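Local coordinates for protein Abbfa_003403 (Acinetobacter baumannii, PDB 4ZXH) that probably serves as a terminal nonribosomal peptide synthetase module, joining condensation, adenylation, carrier and thioesterase domains to build and release a peptide product, at residues 401-406 against 424-429; 807-812 against 862-867; 794-797 against 803-806. One frame throughout, in Å; residues are numbered along the deposited sequence.

Contact 1: 401-406 against 424-429; sequences LDITLE and DLFSAQ
Asp402 and Ile403 meet Leu425 and Phe426 at the open end of a beta hairpin in the condensation domain. The hairpin pairs strand 403-411 with strand 414-422, and the chain then turns into helix 428-447. All four residues are buried, and no hydrogen bond crosses between the segments. Leu425 CD1 sits over one flat side of the Asp402 carboxylate, 3.5 Å from Asp402 CG. The side chains of Phe426 and Ile403 cross at about a right angle, with Phe426 CE2 3.8 Å from Ile403 CG1. Ile403 CG1 is anti to its own carbonyl carbon (chi1 -60°), which puts it against CE2; CD1 then runs on near CE2 and CZ. At the ring edge, Asp402 O lies 3.9 Å from Phe426 CE2. Leu425 CB covers the rim of one ring face.

Further out, Asp402 OD2 is held by a hydrogen bond from His213 and a salt bridge to Arg221. This fixes the carboxylate that Leu425 rests on. Met434 of helix 428-447 packs on both Ile403 and Phe426, joining helix to sheet. The neighbouring Leu401 touches the bound phosphopantetheine. At the helix start Ser427 is the N-cap, and its OG caps the backbone N of Ser430.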
ATOM      1  N   LEU A 401      15.053   2.608  -6.831  1.00 38.91           N
ATOM      2  CA  LEU A 401      13.757   3.073  -7.301  1.00 26.69           C
ATOM      3  C   LEU A 401      12.940   1.930  -7.871  1.00 31.27           C
ATOM      4  O   LEU A 401      13.340   0.779  -7.771  1.00 44.01           O
ATOM      5  CB  LEU A 401      13.938   4.163  -8.346  1.00 27.93           C
ATOM      6  CG  LEU A 401      14.658   5.430  -7.879  1.00 29.12           C
ATOM      7  CD1 LEU A 401      14.831   6.369  -9.071  1.00 21.71           C
ATOM      8  CD2 LEU A 401      13.885   6.103  -6.732  1.00 20.59           C
ATOM      9  N   ASP A 402      11.786   2.246  -8.451  1.00 26.32           N
ATOM     10  CA  ASP A 402      10.952   1.233  -9.086  1.00 26.31           C
ATOM     11  C   ASP A 402      11.618   0.792 -10.370  1.00 26.35           C
ATOM     12  O   ASP A 402      11.673  -0.405 -10.688  1.00 32.35           O
ATOM     13  CB  ASP A 402       9.548   1.764  -9.379  1.00 27.40           C
ATOM     14  CG  ASP A 402       8.667   1.810  -8.149  1.00 32.66           C
ATOM     15  OD1 ASP A 402       9.195   1.673  -7.027  1.00 42.91           O
ATOM     16  OD2 ASP A 402       7.436   1.978  -8.305  1.00 39.07           O
ATOM     17  N   ILE A 403      12.128   1.788 -11.093  1.00 22.93           N
ATOM     18  CA  ILE A 403      12.840   1.614 -12.354  1.00 23.64           C
ATOM     19  C   ILE A 403      13.962   2.642 -12.415  1.00 27.14           C
ATOM     20  O   ILE A 403      13.764   3.799 -12.023  1.00 29.99           O
ATOM     21  CB  ILE A 403      11.924   1.829 -13.584  1.00 24.90           C
ATOM     22  CG1 ILE A 403      10.761   0.861 -13.599  1.00 33.63           C
ATOM     23  CG2 ILE A 403      12.670   1.593 -14.861  1.00 25.78           C
ATOM     24  CD1 ILE A 403       9.755   1.196 -14.685  1.00 31.11           C
ATOM     25  N   THR A 404      15.132   2.242 -12.903  1.00 23.52           N
ATOM     26  CA  THR A 404      16.167   3.206 -13.229  1.00 23.69           C
ATOM     27  C   THR A 404      16.837   2.860 -14.560  1.00 34.10           C
ATOM     28  O   THR A 404      17.337   1.755 -14.745  1.00 41.68           O
ATOM     29  CB  THR A 404      17.272   3.289 -12.149  1.00 22.71           C
ATOM     30  OG1 THR A 404      16.714   3.663 -10.886  1.00 31.80           O
ATOM     31  CG2 THR A 404      18.311   4.316 -12.550  1.00 23.08           C
ATOM     32  N   LEU A 405      16.858   3.821 -15.473  1.00 25.59           N
ATOM     33  CA  LEU A 405      17.611   3.705 -16.714  1.00 32.55           C
ATOM     34  C   LEU A 405      19.017   4.301 -16.553  1.00 36.08           C
ATOM     35  O   LEU A 405      19.163   5.483 -16.239  1.00 44.36           O
ATOM     36  CB  LEU A 405      16.863   4.410 -17.849  1.00 31.74           C
ATOM     37  CG  LEU A 405      17.494   4.363 -19.227  1.00 36.49           C
ATOM     38  CD1 LEU A 405      17.527   2.916 -19.668  1.00 40.04           C
ATOM     39  CD2 LEU A 405      16.678   5.199 -20.186  1.00 37.39           C
ATOM     40  N   GLU A 406      20.048   3.489 -16.765  1.00 32.07           N
ATOM     41  CA  GLU A 406      21.425   3.976 -16.670  1.00 39.18           C
ATOM     42  C   GLU A 406      22.122   3.939 -18.029  1.00 39.46           C
ATOM     43  O   GLU A 406      22.247   2.879 -18.639  1.00 43.97           O
ATOM     44  CB  GLU A 406      22.215   3.152 -15.653  1.00 39.78           C
ATOM     45  CG  GLU A 406      21.565   3.092 -14.296  1.00 45.69           C
ATOM     46  CD  GLU A 406      22.442   2.434 -13.245  1.00 63.13           C
ATOM     47  OE1 GLU A 406      23.465   1.808 -13.623  1.00 70.75           O
ATOM     48  OE2 GLU A 406      22.097   2.536 -12.038  1.00 67.00           O
ATOM     49  N   ASP A 424      10.178  -6.874  -6.876  1.00 26.72           N
ATOM     50  CA  ASP A 424       8.920  -7.124  -6.173  1.00 28.63           C
ATOM     51  C   ASP A 424       7.751  -6.547  -6.973  1.00 32.21           C
ATOM     52  O   ASP A 424       6.590  -6.824  -6.691  1.00 37.22           O
ATOM     53  CB  ASP A 424       8.940  -6.534  -4.757  1.00 24.14           C
ATOM     54  CG  ASP A 424       9.769  -7.366  -3.779  1.00 34.37           C
ATOM     55  OD1 ASP A 424      10.171  -8.500  -4.118  1.00 38.50           O
ATOM     56  OD2 ASP A 424      10.003  -6.886  -2.649  1.00 48.25           O
ATOM     57  N   LEU A 425       8.072  -5.758  -7.989  1.00 30.29           N
ATOM     58  CA  LEU A 425       7.062  -5.143  -8.830  1.00 32.20           C
ATOM     59  C   LEU A 425       7.047  -5.728 -10.244  1.00 37.04           C
ATOM     60  O   LEU A 425       5.980  -5.921 -10.837  1.00 37.60           O
ATOM     61  CB  LEU A 425       7.293  -3.639  -8.893  1.00 32.00           C
ATOM     62  CG  LEU A 425       7.473  -3.006  -7.517  1.00 31.80           C
ATOM     63  CD1 LEU A 425       7.542  -1.496  -7.640  1.00 27.87           C
ATOM     64  CD2 LEU A 425       6.358  -3.430  -6.581  1.00 31.12           C
ATOM     65  N   PHE A 426       8.230  -6.014 -10.778  1.00 36.12           N
ATOM     66  CA  PHE A 426       8.349  -6.448 -12.162  1.00 32.05           C
ATOM     67  C   PHE A 426       9.021  -7.807 -12.328  1.00 43.01           C
ATOM     68  O   PHE A 426       9.917  -8.186 -11.562  1.00 50.42           O
ATOM     69  CB  PHE A 426       9.109  -5.396 -12.954  1.00 29.51           C
ATOM     70  CG  PHE A 426       8.436  -4.063 -12.964  1.00 30.20           C
ATOM     71  CD1 PHE A 426       7.227  -3.893 -13.626  1.00 35.65           C
ATOM     72  CD2 PHE A 426       8.992  -2.985 -12.302  1.00 25.57           C
ATOM     73  CE1 PHE A 426       6.579  -2.656 -13.635  1.00 31.51           C
ATOM     74  CE2 PHE A 426       8.362  -1.742 -12.308  1.00 25.63           C
ATOM     75  CZ  PHE A 426       7.157  -1.580 -12.979  1.00 31.77           C
ATOM     76  N   SER A 427       8.574  -8.542 -13.337  1.00 41.26           N
ATOM     77  CA  SER A 427       9.182  -9.819 -13.683  1.00 41.43           C
ATOM     78  C   SER A 427      10.382  -9.587 -14.606  1.00 43.12           C
ATOM     79  O   SER A 427      10.538  -8.498 -15.164  1.00 38.94           O
ATOM     80  CB  SER A 427       8.155 -10.728 -14.353  1.00 33.80           C
ATOM     81  OG  SER A 427       7.811 -10.233 -15.645  1.00 36.38           O
ATOM     82  N   ALA A 428      11.222 -10.605 -14.776  1.00 44.84           N
ATOM     83  CA  ALA A 428      12.359 -10.482 -15.686  1.00 39.34           C
ATOM     84  C   ALA A 428      11.850 -10.269 -17.093  1.00 43.98           C
ATOM     85  O   ALA A 428      12.425  -9.506 -17.866  1.00 31.77           O
ATOM     86  CB  ALA A 428      13.242 -11.718 -15.628  1.00 30.50           C
ATOM     87  N   GLN A 429      10.741 -10.935 -17.401  1.00 48.21           N
ATOM     88  CA  GLN A 429      10.142 -10.858 -18.724  1.00 50.15           C
ATOM     89  C   GLN A 429       9.668  -9.440 -19.038  1.00 48.63           C
ATOM     90  O   GLN A 429       9.828  -8.963 -20.162  1.00 53.23           O
ATOM     91  CB  GLN A 429       8.992 -11.850 -18.830  1.00 59.28           C
ATOM     92  CG  GLN A 429       8.803 -12.403 -20.221  1.00 72.07           C
ATOM     93  CD  GLN A 429       8.057 -13.731 -20.222  1.00 79.87           C
ATOM     94  OE1 GLN A 429       7.624 -14.219 -19.170  1.00 78.57           O
ATOM     95  NE2 GLN A 429       7.924 -14.334 -21.405  1.00 78.93           N
TER

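Contact 2: 807-812 against 862-867; sequences GVMGEL and THHGRL
The antiparallel sheet around strands 809-816 and 846-855 of the adenylation domain meets the chain leaving strand 861-863, through Met809 on His864 and Glu811 on Leu867. By sequence, Gly865 to Leu867 begin the A8 core motif, the region that in this family carries the hinge to the mobile C-terminal subdomain. Just before Met809, Gly807 and Val808 form a G1 beta bulge opposite Leu855.

Met809 SD lies over one face of the His864 imidazole, 4.2 Å from the ring centroid and 17° off the ring normal. Bends at chi2 (-142°) and chi3 fold the methionine end back, and Met809 CE reaches His864 CD2 at 3.4 Å. The ring is held at both nitrogens. His864 NE2 and Thr862 OG1 share a hydrogen bond of 2.7 Å, and His864 ND1 bonds to Glu879.

Leu867 CD1 lies over one flat side of the Glu811 carboxylate, 3.4 Å from Glu811 CD, and also touches CG. The Leu867 side chain crosses the extended Glu811 chain at about a right angle. The carboxylate oxygens are used by Arg848, through a salt bridge to OE1, and weakly by Gly850 N at OE2.

No hydrogen bond links the two segments. The bonds at both imidazole nitrogens hold the ring that Met809 SD covers, and Leu867 shields one side of a carboxylate paired with Arg848.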
ATOM      1  N   GLY A 807       2.334  -5.821 -22.053  1.00 57.05           N
ATOM      2  CA  GLY A 807       2.464  -5.140 -20.772  1.00 49.17           C
ATOM      3  C   GLY A 807       1.530  -3.953 -20.605  1.00 54.63           C
ATOM      4  O   GLY A 807       1.523  -3.309 -19.556  1.00 53.21           O
ATOM      5  N   VAL A 808       0.733  -3.677 -21.636  1.00 47.26           N
ATOM      6  CA  VAL A 808      -0.092  -2.475 -21.701  1.00 46.57           C
ATOM      7  C   VAL A 808      -1.589  -2.817 -21.545  1.00 52.25           C
ATOM      8  O   VAL A 808      -2.015  -3.936 -21.845  1.00 43.08           O
ATOM      9  CB  VAL A 808       0.172  -1.737 -23.042  1.00 48.17           C
ATOM     10  CG1 VAL A 808      -0.689  -0.484 -23.203  1.00 47.78           C
ATOM     11  CG2 VAL A 808       1.645  -1.394 -23.173  1.00 50.80           C
ATOM     12  N   MET A 809      -2.392  -1.871 -21.065  1.00 48.01           N
ATOM     13  CA  MET A 809      -3.818  -2.145 -20.913  1.00 45.88           C
ATOM     14  C   MET A 809      -4.671  -1.545 -22.023  1.00 50.35           C
ATOM     15  O   MET A 809      -4.331  -0.506 -22.609  1.00 56.35           O
ATOM     16  CB  MET A 809      -4.301  -1.664 -19.548  1.00 42.59           C
ATOM     17  CG  MET A 809      -3.527  -2.324 -18.428  1.00 44.57           C
ATOM     18  SD  MET A 809      -4.540  -2.732 -17.010  1.00 49.52           S
ATOM     19  CE  MET A 809      -5.893  -3.558 -17.815  1.00 98.30           C
ATOM     20  N   GLY A 810      -5.774  -2.222 -22.326  1.00 39.28           N
ATOM     21  CA  GLY A 810      -6.634  -1.811 -23.418  1.00 39.09           C
ATOM     22  C   GLY A 810      -7.992  -2.464 -23.340  1.00 38.10           C
ATOM     23  O   GLY A 810      -8.320  -3.080 -22.333  1.00 42.98           O
ATOM     24  N   GLU A 811      -8.785  -2.325 -24.398  1.00 36.86           N
ATOM     25  CA  GLU A 811     -10.114  -2.920 -24.441  1.00 35.09           C
ATOM     26  C   GLU A 811     -10.019  -4.298 -25.081  1.00 34.70           C
ATOM     27  O   GLU A 811      -9.375  -4.459 -26.107  1.00 39.22           O
ATOM     28  CB  GLU A 811     -11.094  -2.009 -25.212  1.00 43.78           C
ATOM     29  CG  GLU A 811     -12.589  -2.391 -25.134  1.00 42.99           C
ATOM     30  CD  GLU A 811     -13.514  -1.278 -25.635  1.00 53.76           C
ATOM     31  OE1 GLU A 811     -13.016  -0.325 -26.273  1.00 57.79           O
ATOM     32  OE2 GLU A 811     -14.739  -1.342 -25.375  1.00 58.21           O
ATOM     33  N   LEU A 812     -10.626  -5.303 -24.463  1.00 33.16           N
ATOM     34  CA  LEU A 812     -10.708  -6.605 -25.098  1.00 39.74           C
ATOM     35  C   LEU A 812     -11.760  -6.590 -26.210  1.00 42.92           C
ATOM     36  O   LEU A 812     -12.914  -6.244 -25.961  1.00 49.98           O
ATOM     37  CB  LEU A 812     -11.044  -7.686 -24.071  1.00 36.74           C
ATOM     38  CG  LEU A 812     -11.296  -9.098 -24.617  1.00 35.08           C
ATOM     39  CD1 LEU A 812     -10.068  -9.665 -25.309  1.00 32.75           C
ATOM     40  CD2 LEU A 812     -11.758 -10.021 -23.495  1.00 30.03           C
ATOM     41  N   THR A 862      -5.102 -10.685 -18.340  1.00 36.33           N
ATOM     42  CA  THR A 862      -5.732 -10.545 -17.039  1.00 40.09           C
ATOM     43  C   THR A 862      -6.770  -9.437 -17.113  1.00 45.61           C
ATOM     44  O   THR A 862      -6.676  -8.521 -17.946  1.00 36.22           O
ATOM     45  CB  THR A 862      -4.710 -10.275 -15.900  1.00 39.35           C
ATOM     46  OG1 THR A 862      -4.031  -9.029 -16.106  1.00 41.49           O
ATOM     47  CG2 THR A 862      -3.694 -11.390 -15.844  1.00 38.97           C
ATOM     48  N   HIS A 863      -7.765  -9.551 -16.237  1.00 45.52           N
ATOM     49  CA  HIS A 863      -8.980  -8.758 -16.298  1.00 34.18           C
ATOM     50  C   HIS A 863      -8.960  -7.715 -15.197  1.00 37.54           C
ATOM     51  O   HIS A 863      -8.510  -7.990 -14.087  1.00 48.11           O
ATOM     52  CB  HIS A 863     -10.179  -9.674 -16.156  1.00 35.75           C
ATOM     53  CG  HIS A 863     -11.470  -9.051 -16.554  1.00 45.07           C
ATOM     54  ND1 HIS A 863     -12.151  -8.170 -15.743  1.00 46.93           N
ATOM     55  CD2 HIS A 863     -12.228  -9.206 -17.665  1.00 48.58           C
ATOM     56  CE1 HIS A 863     -13.272  -7.806 -16.344  1.00 46.56           C
ATOM     57  NE2 HIS A 863     -13.334  -8.407 -17.518  1.00 45.07           N
ATOM     58  N   HIS A 864      -9.423  -6.511 -15.509  1.00 32.85           N
ATOM     59  CA  HIS A 864      -9.321  -5.380 -14.592  1.00 34.58           C
ATOM     60  C   HIS A 864     -10.575  -4.541 -14.757  1.00 43.92           C
ATOM     61  O   HIS A 864     -10.582  -3.320 -14.524  1.00 41.96           O
ATOM     62  CB  HIS A 864      -8.066  -4.573 -14.893  1.00 35.88           C
ATOM     63  CG  HIS A 864      -6.800  -5.375 -14.804  1.00 46.01           C
ATOM     64  ND1 HIS A 864      -5.999  -5.384 -13.679  1.00 44.91           N
ATOM     65  CD2 HIS A 864      -6.211  -6.215 -15.692  1.00 35.24           C
ATOM     66  CE1 HIS A 864      -4.963  -6.178 -13.886  1.00 47.23           C
ATOM     67  NE2 HIS A 864      -5.068  -6.695 -15.099  1.00 48.02           N
ATOM     68  N   GLY A 865     -11.650  -5.257 -15.072  1.00 47.02           N
ATOM     69  CA  GLY A 865     -12.574  -4.856 -16.111  1.00 49.31           C
ATOM     70  C   GLY A 865     -13.462  -3.667 -15.993  1.00 46.13           C
ATOM     71  O   GLY A 865     -13.609  -3.084 -14.924  1.00 56.19           O
ATOM     72  N   ARG A 866     -14.016  -3.318 -17.148  1.00 50.46           N
ATOM     73  CA  ARG A 866     -15.023  -2.280 -17.311  1.00 55.92           C
ATOM     74  C   ARG A 866     -14.345  -0.883 -17.326  1.00 40.95           C
ATOM     75  O   ARG A 866     -14.141  -0.256 -16.296  1.00 42.66           O
ATOM     76  CB  ARG A 866     -16.088  -2.444 -16.225  1.00 36.54           C
ATOM     77  CG  ARG A 866     -17.516  -1.971 -16.518  1.00 50.59           C
ATOM     78  CD  ARG A 866     -18.059  -2.103 -17.913  1.00 52.66           C
ATOM     79  NE  ARG A 866     -18.104  -3.462 -18.430  1.00 42.92           N
ATOM     80  CZ  ARG A 866     -18.478  -3.760 -19.676  1.00 50.23           C
ATOM     81  NH1 ARG A 866     -18.854  -2.791 -20.519  1.00 46.22           N
ATOM     82  NH2 ARG A 866     -18.480  -5.031 -20.079  1.00 62.44           N
ATOM     83  N   LEU A 867     -13.986  -0.440 -18.533  1.00 46.13           N
ATOM     84  CA  LEU A 867     -13.388   0.861 -18.800  1.00 51.21           C
ATOM     85  C   LEU A 867     -14.142   2.039 -18.188  1.00 75.80           C
ATOM     86  O   LEU A 867     -13.546   3.064 -17.861  1.00 77.36           O
ATOM     87  CB  LEU A 867     -13.305   1.065 -20.306  1.00 51.57           C
ATOM     88  CG  LEU A 867     -12.513   0.025 -21.103  1.00 53.38           C
ATOM     89  CD1 LEU A 867     -12.919   0.087 -22.544  1.00 53.60           C
ATOM     90  CD2 LEU A 867     -11.018   0.239 -20.996  1.00 49.99           C
TER

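Contact 3: 794-797 against 803-806; sequences LYVL and LVPP
Val796 and Val804 bring strand 792-797 of the adenylation domain against the loop that follows it. Their backbones supply the hydrogen bond of the contact. Val804 N donates to Val796 O at 3.1 Å, with a nearly straight N-H...O angle of 175°. The donor lies almost in line with the carbonyl, at a C=O...N angle of 162°. Next to this bond, Leu797 and Leu803 form a single beta bridge, their CA atoms 4.9 Å apart. Gln467 NE2 also bonds to Val796 O, so two donors grip that carbonyl.

Apolar contacts fall into two groups. In the first, Val796 CG1 meets Val804 CG2 at 3.6 Å. Val796 CG1 is anti to the backbone N (chi1 -175°), which places this methyl against Val804 CG2. Strand residues Val853 and Leu861 pack on Val796, and Leu855 packs on Val804, so the pair packs against side chains of strands 846-855 and 861-863. The second group gathers round Leu803. Its CD2 touches Leu797 CD2 at 3.7 Å and lies 4.2 Å from Tyr795 CD1, oblique to the ring.

Polar partners beyond the segments tie the loop to the rest of the molecule. Val804 O accepts from Tyr462 OH. Pro806 O accepts from Asn433 ND2, on helix 428-447 of the condensation domain.

Pro805 and Pro806 have no N-H to donate, consistent with the pairing stopping at a single bridge, flanked by aliphatic packing.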
ATOM      1  N   LEU A 794      -9.019 -13.333 -29.490  1.00 36.81           N
ATOM      2  CA  LEU A 794      -8.977 -12.267 -28.513  1.00 45.64           C
ATOM      3  C   LEU A 794      -7.980 -11.211 -28.960  1.00 46.74           C
ATOM      4  O   LEU A 794      -6.881 -11.540 -29.392  1.00 48.83           O
ATOM      5  CB  LEU A 794      -8.606 -12.819 -27.138  1.00 45.54           C
ATOM      6  CG  LEU A 794      -9.445 -14.019 -26.698  1.00 37.13           C
ATOM      7  CD1 LEU A 794      -9.117 -14.405 -25.270  1.00 38.69           C
ATOM      8  CD2 LEU A 794     -10.909 -13.710 -26.842  1.00 32.62           C
ATOM      9  N   TYR A 795      -8.387  -9.947 -28.875  1.00 44.97           N
ATOM     10  CA  TYR A 795      -7.551  -8.820 -29.268  1.00 45.05           C
ATOM     11  C   TYR A 795      -7.582  -7.759 -28.166  1.00 48.74           C
ATOM     12  O   TYR A 795      -8.636  -7.514 -27.574  1.00 48.09           O
ATOM     13  CB  TYR A 795      -8.028  -8.208 -30.595  1.00 39.47           C
ATOM     14  CG  TYR A 795      -8.170  -9.170 -31.759  1.00 43.35           C
ATOM     15  CD1 TYR A 795      -7.071  -9.549 -32.532  1.00 52.93           C
ATOM     16  CD2 TYR A 795      -9.413  -9.669 -32.122  1.00 45.80           C
ATOM     17  CE1 TYR A 795      -7.212 -10.425 -33.619  1.00 43.28           C
ATOM     18  CE2 TYR A 795      -9.563 -10.537 -33.199  1.00 44.21           C
ATOM     19  CZ  TYR A 795      -8.463 -10.916 -33.941  1.00 43.72           C
ATOM     20  OH  TYR A 795      -8.635 -11.787 -35.003  1.00 48.45           O
ATOM     21  N   VAL A 796      -6.442  -7.126 -27.885  1.00 53.21           N
ATOM     22  CA  VAL A 796      -6.413  -6.037 -26.909  1.00 46.19           C
ATOM     23  C   VAL A 796      -6.084  -4.721 -27.601  1.00 48.48           C
ATOM     24  O   VAL A 796      -4.977  -4.536 -28.091  1.00 49.25           O
ATOM     25  CB  VAL A 796      -5.401  -6.303 -25.774  1.00 39.70           C
ATOM     26  CG1 VAL A 796      -5.494  -5.217 -24.710  1.00 39.31           C
ATOM     27  CG2 VAL A 796      -5.653  -7.669 -25.144  1.00 38.55           C
ATOM     28  N   LEU A 797      -7.052  -3.806 -27.631  1.00 48.17           N
ATOM     29  CA  LEU A 797      -6.928  -2.574 -28.404  1.00 41.66           C
ATOM     30  C   LEU A 797      -6.906  -1.296 -27.567  1.00 41.93           C
ATOM     31  O   LEU A 797      -7.404  -1.258 -26.437  1.00 40.51           O
ATOM     32  CB  LEU A 797      -8.068  -2.492 -29.407  1.00 41.19           C
ATOM     33  CG  LEU A 797      -8.218  -3.721 -30.303  1.00 46.98           C
ATOM     34  CD1 LEU A 797      -9.278  -3.477 -31.349  1.00 40.90           C
ATOM     35  CD2 LEU A 797      -6.896  -4.092 -30.964  1.00 51.22           C
ATOM     36  N   LEU A 803      -3.505  -2.567 -32.030  1.00 58.88           N
ATOM     37  CA  LEU A 803      -3.019  -3.627 -31.150  1.00 49.08           C
ATOM     38  C   LEU A 803      -1.965  -3.120 -30.160  1.00 54.58           C
ATOM     39  O   LEU A 803      -0.885  -2.668 -30.562  1.00 52.90           O
ATOM     40  CB  LEU A 803      -2.439  -4.764 -31.982  1.00 50.34           C
ATOM     41  CG  LEU A 803      -3.414  -5.510 -32.883  1.00 49.50           C
ATOM     42  CD1 LEU A 803      -2.651  -6.270 -33.940  1.00 51.71           C
ATOM     43  CD2 LEU A 803      -4.270  -6.449 -32.062  1.00 46.87           C
ATOM     44  N   VAL A 804      -2.264  -3.215 -28.865  1.00 50.49           N
ATOM     45  CA  VAL A 804      -1.383  -2.643 -27.843  1.00 50.97           C
ATOM     46  C   VAL A 804      -0.054  -3.401 -27.731  1.00 55.25           C
ATOM     47  O   VAL A 804       0.036  -4.570 -28.107  1.00 61.72           O
ATOM     48  CB  VAL A 804      -2.070  -2.616 -26.462  1.00 46.68           C
ATOM     49  CG1 VAL A 804      -3.331  -1.784 -26.526  1.00 49.14           C
ATOM     50  CG2 VAL A 804      -2.364  -4.022 -25.977  1.00 45.11           C
ATOM     51  N   PRO A 805       0.993  -2.726 -27.234  1.00 55.62           N
ATOM     52  CA  PRO A 805       2.239  -3.458 -26.978  1.00 60.36           C
ATOM     53  C   PRO A 805       2.051  -4.383 -25.785  1.00 60.25           C
ATOM     54  O   PRO A 805       1.129  -4.158 -25.005  1.00 57.28           O
ATOM     55  CB  PRO A 805       3.256  -2.352 -26.661  1.00 55.77           C
ATOM     56  CG  PRO A 805       2.576  -1.055 -26.999  1.00 55.62           C
ATOM     57  CD  PRO A 805       1.112  -1.294 -26.914  1.00 52.90           C
ATOM     58  N   PRO A 806       2.901  -5.409 -25.636  1.00 64.93           N
ATOM     59  CA  PRO A 806       2.768  -6.233 -24.427  1.00 55.72           C
ATOM     60  C   PRO A 806       2.960  -5.400 -23.154  1.00 57.70           C
ATOM     61  O   PRO A 806       3.642  -4.371 -23.197  1.00 52.88           O
ATOM     62  CB  PRO A 806       3.874  -7.273 -24.586  1.00 53.69           C
ATOM     63  CG  PRO A 806       4.164  -7.308 -26.070  1.00 55.42           C
ATOM     64  CD  PRO A 806       3.946  -5.909 -26.549  1.00 55.64           C
TER

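Overall arrangement
From the N terminus, contact 1 comes first, in the condensation domain, and closes a loop of 17 residues that holds most of the hairpin of strands 403-411 and 414-422. Contact 3 follows, with a loop of five residues between its segments. Contact 2 comes last and spans 49 residues. The three lie in series, and none nests or crosses. Contacts 2 and 3 share one antiparallel sheet, in which strands 792-797 and 809-816 are neighbours, and a probable hydrogen bond of 2.7 Å joins Glu811 N to Leu797 O. Contact 1 stands apart, about 22 Å from each of the others, centre to centre. The loop of contact 3 reaches back to helix 428-447, which begins in contact 1.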